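Local structure of HTH-type transcriptional repressor NemR (Escherichia coli, 4YZE) at residues V135-E144 and P158-Y166. The protein represses transcription of the nemRA-gloA operon by binding the NemR box, and responds to electrophiles and reactive chlorine species such as bleach. The protein carries 5 engineered substitutions. Sequence-based numbering, arbitrary orientation.
Sequences VIALLSQALE and PLQQAQVLY
Ile136 and Ala162 interlock as knobs into holes where helices 122-148 and 158-179 of the TetR-type C-terminal domain pack, their local axes approaching to 8.1 Å at 127° between N-to-C directions. The evidence for close packing is the Ala162 methyl: it enters the hole formed by Ile136, Leu139, Ser140 and Leu143, with CB 3.4 Å from Ile136 O. Across the segments the nearest CA atoms are those of Ser140 and Ala162, 4.9 Å apart.

Ile136 fills the reciprocal hole among Leu159, Ala162, Gln163 and Tyr166. At its branched CB the chain divides. With chi1 at -70°, CG1 lies anti to the carbonyl carbon and meets Tyr166 CB, the two side chains crossing at about a right angle. CG2, anti to the backbone N, lies 3.6 Å from Gln163 CG and also touches Leu159 CD1. The tip, CD1, comes to 4.0 Å from Tyr166 CD2. Replacing Ile136 by an alanine removes CG1, CG2 and CD1, and the space between Leu159, Gln163 and the Tyr166 ring would probably be left unfilled, with the ring freer to shift. Val135 CG1 touches that ring at CD1, and the Tyr166 side chain, also packed on Tyr91 of helix 84-97, lies about 7 Å from that of Cys108, which plays a central role in the response to reactive chlorine species. Gln163 NE2 hydrogen-bonds OE2 of Glu183 of the second subunit.

Farther along, Leu143 is a third knob, seated among Pro158, Gln161, Ala162 and Leu165, with its CD1 3.6 Å from Pro158 O.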
loop_
_atom_site.group_PDB
_atom_site.type_symbol
_atom_site.label_atom_id
_atom_site.label_comp_id
_atom_site.label_asym_id
_atom_site.label_seq_id
_atom_site.Cartn_x
_atom_site.Cartn_y
_atom_site.Cartn_z
ATOM N N VAL A 135 11.120 -10.078 4.788
ATOM C CA VAL A 135 11.240 -9.957 3.331
ATOM C C VAL A 135 12.367 -8.986 2.991
ATOM O O VAL A 135 13.194 -9.242 2.122
ATOM C CB VAL A 135 9.937 -9.460 2.671
ATOM C CG1 VAL A 135 10.154 -9.143 1.169
ATOM C CG2 VAL A 135 8.788 -10.480 2.852
ATOM N N ILE A 136 12.375 -7.864 3.694
ATOM C CA ILE A 136 13.330 -6.814 3.460
ATOM C C ILE A 136 14.745 -7.339 3.685
ATOM O O ILE A 136 15.644 -7.075 2.892
ATOM C CB ILE A 136 13.043 -5.614 4.374
ATOM C CG1 ILE A 136 11.744 -4.926 3.913
ATOM C CG2 ILE A 136 14.216 -4.647 4.354
ATOM C CD1 ILE A 136 11.153 -3.948 4.929
ATOM N N ALA A 137 14.934 -8.112 4.747
ATOM C CA ALA A 137 16.264 -8.631 5.059
ATOM C C ALA A 137 16.726 -9.626 3.988
ATOM O O ALA A 137 17.899 -9.666 3.666
ATOM C CB ALA A 137 16.314 -9.248 6.473
ATOM N N LEU A 138 15.810 -10.398 3.407
ATOM C CA LEU A 138 16.199 -11.295 2.321
ATOM C C LEU A 138 16.639 -10.524 1.063
ATOM O O LEU A 138 17.654 -10.872 0.429
ATOM C CB LEU A 138 15.079 -12.278 1.992
ATOM C CG LEU A 138 14.891 -13.417 2.997
ATOM C CD1 LEU A 138 13.613 -14.188 2.700
ATOM C CD2 LEU A 138 16.108 -14.349 2.993
ATOM N N LEU A 139 15.877 -9.488 0.713
ATOM C CA LEU A 139 16.188 -8.641 -0.437
ATOM C C LEU A 139 17.526 -7.929 -0.232
ATOM O O LEU A 139 18.320 -7.789 -1.167
ATOM C CB LEU A 139 15.075 -7.614 -0.660
ATOM C CG LEU A 139 13.719 -8.157 -1.116
ATOM C CD1 LEU A 139 12.635 -7.084 -1.022
ATOM C CD2 LEU A 139 13.800 -8.703 -2.527
ATOM N N SER A 140 17.762 -7.490 0.998
ATOM C CA SER A 140 18.994 -6.808 1.377
ATOM C C SER A 140 20.203 -7.715 1.213
ATOM O O SER A 140 21.234 -7.285 0.686
ATOM C CB SER A 140 18.919 -6.350 2.828
ATOM O OG SER A 140 20.002 -5.506 3.127
ATOM N N GLN A 141 20.078 -8.963 1.661
ATOM C CA GLN A 141 21.183 -9.905 1.547
ATOM C C GLN A 141 21.486 -10.187 0.066
ATOM O O GLN A 141 22.661 -10.270 -0.333
ATOM C CB GLN A 141 20.875 -11.193 2.316
ATOM C CG GLN A 141 22.061 -12.140 2.439
ATOM C CD GLN A 141 23.278 -11.498 3.118
ATOM O OE1 GLN A 141 23.256 -11.226 4.323
ATOM N NE2 GLN A 141 24.348 -11.254 2.342
ATOM N N ALA A 142 20.428 -10.300 -0.745
ATOM C CA ALA A 142 20.582 -10.532 -2.188
ATOM C C ALA A 142 21.332 -9.384 -2.842
ATOM O O ALA A 142 22.201 -9.607 -3.694
ATOM C CB ALA A 142 19.216 -10.719 -2.867
ATOM N N LEU A 143 20.984 -8.156 -2.462
ATOM C CA LEU A 143 21.643 -6.986 -3.024
ATOM C C LEU A 143 23.138 -6.986 -2.675
ATOM O O LEU A 143 23.975 -6.710 -3.536
ATOM C CB LEU A 143 20.974 -5.692 -2.562
ATOM C CG LEU A 143 19.547 -5.468 -3.098
ATOM C CD1 LEU A 143 18.814 -4.474 -2.225
ATOM C CD2 LEU A 143 19.552 -4.997 -4.556
ATOM N N GLU A 144 23.457 -7.300 -1.421
ATOM C CA GLU A 144 24.840 -7.295 -0.945
ATOM C C GLU A 144 25.641 -8.384 -1.663
ATOM O O GLU A 144 26.727 -8.120 -2.180
ATOM C CB GLU A 144 24.878 -7.480 0.575
ATOM C CG GLU A 144 26.271 -7.605 1.176
ATOM C CD GLU A 144 27.096 -6.339 1.040
ATOM O OE1 GLU A 144 28.335 -6.418 1.204
ATOM O OE2 GLU A 144 26.515 -5.264 0.779
ATOM N N PRO A 158 22.501 -1.498 1.145
ATOM C CA PRO A 158 21.622 -2.621 0.790
ATOM C C PRO A 158 20.277 -2.556 1.515
ATOM O O PRO A 158 19.214 -2.730 0.888
ATOM C CB PRO A 158 22.402 -3.843 1.284
ATOM C CG PRO A 158 23.831 -3.417 1.339
ATOM C CD PRO A 158 23.827 -1.942 1.634
ATOM N N LEU A 159 20.318 -2.305 2.823
ATOM C CA LEU A 159 19.077 -2.258 3.610
ATOM C C LEU A 159 18.181 -1.129 3.134
ATOM O O LEU A 159 16.989 -1.335 2.882
ATOM C CB LEU A 159 19.368 -2.103 5.112
ATOM C CG LEU A 159 18.138 -2.290 6.013
ATOM C CD1 LEU A 159 17.492 -3.659 5.772
ATOM C CD2 LEU A 159 18.480 -2.106 7.487
ATOM N N GLN A 160 18.757 0.062 3.007
ATOM C CA GLN A 160 18.031 1.202 2.459
ATOM C C GLN A 160 17.402 0.832 1.114
ATOM O O GLN A 160 16.206 1.043 0.889
ATOM C CB GLN A 160 18.973 2.398 2.291
ATOM N N GLN A 161 18.195 0.238 0.231
ATOM C CA GLN A 161 17.678 -0.068 -1.095
ATOM C C GLN A 161 16.653 -1.181 -0.994
ATOM O O GLN A 161 15.657 -1.158 -1.707
ATOM C CB GLN A 161 18.804 -0.424 -2.083
ATOM C CG GLN A 161 18.296 -0.897 -3.446
ATOM C CD GLN A 161 17.493 0.169 -4.191
ATOM O OE1 GLN A 161 16.266 0.054 -4.361
ATOM N NE2 GLN A 161 18.179 1.206 -4.640
ATOM N N ALA A 162 16.878 -2.146 -0.105
ATOM C CA ALA A 162 15.891 -3.221 0.075
ATOM C C ALA A 162 14.532 -2.696 0.547
ATOM O O ALA A 162 13.496 -3.220 0.156
ATOM C CB ALA A 162 16.405 -4.287 1.042
ATOM N N GLN A 163 14.542 -1.665 1.381
ATOM C CA GLN A 163 13.308 -1.154 1.964
ATOM C C GLN A 163 12.490 -0.418 0.918
ATOM O O GLN A 163 11.256 -0.494 0.885
ATOM C CB GLN A 163 13.642 -0.243 3.149
ATOM C CG GLN A 163 14.168 -1.038 4.326
ATOM C CD GLN A 163 14.710 -0.184 5.462
ATOM O OE1 GLN A 163 15.024 -0.704 6.534
ATOM N NE2 GLN A 163 14.820 1.123 5.237
ATOM N N VAL A 164 13.194 0.301 0.060
ATOM C CA VAL A 164 12.572 0.977 -1.071
ATOM C C VAL A 164 11.932 -0.037 -1.995
ATOM O O VAL A 164 10.832 0.187 -2.468
ATOM C CB VAL A 164 13.614 1.804 -1.862
ATOM C CG1 VAL A 164 13.087 2.208 -3.260
ATOM C CG2 VAL A 164 14.020 3.024 -1.056
ATOM N N LEU A 165 12.633 -1.135 -2.270
ATOM C CA LEU A 165 12.103 -2.175 -3.158
ATOM C C LEU A 165 10.818 -2.762 -2.579
ATOM O O LEU A 165 9.848 -3.043 -3.305
ATOM C CB LEU A 165 13.123 -3.295 -3.359
ATOM C CG LEU A 165 14.386 -3.043 -4.195
ATOM C CD1 LEU A 165 15.254 -4.287 -4.206
ATOM C CD2 LEU A 165 14.047 -2.644 -5.633
ATOM N N TYR A 166 10.809 -2.953 -1.268
ATOM C CA TYR A 166 9.625 -3.503 -0.606
ATOM C C TYR A 166 8.511 -2.469 -0.624
ATOM O O TYR A 166 7.372 -2.788 -0.956
ATOM C CB TYR A 166 9.957 -3.953 0.820
ATOM C CG TYR A 166 8.759 -4.553 1.521
ATOM C CD1 TYR A 166 8.309 -5.825 1.195
ATOM C CD2 TYR A 166 8.058 -3.839 2.477
ATOM C CE1 TYR A 166 7.206 -6.385 1.816
ATOM C CE2 TYR A 166 6.939 -4.393 3.117
ATOM C CZ TYR A 166 6.524 -5.664 2.778
ATOM O OH TYR A 166 5.420 -6.224 3.390
#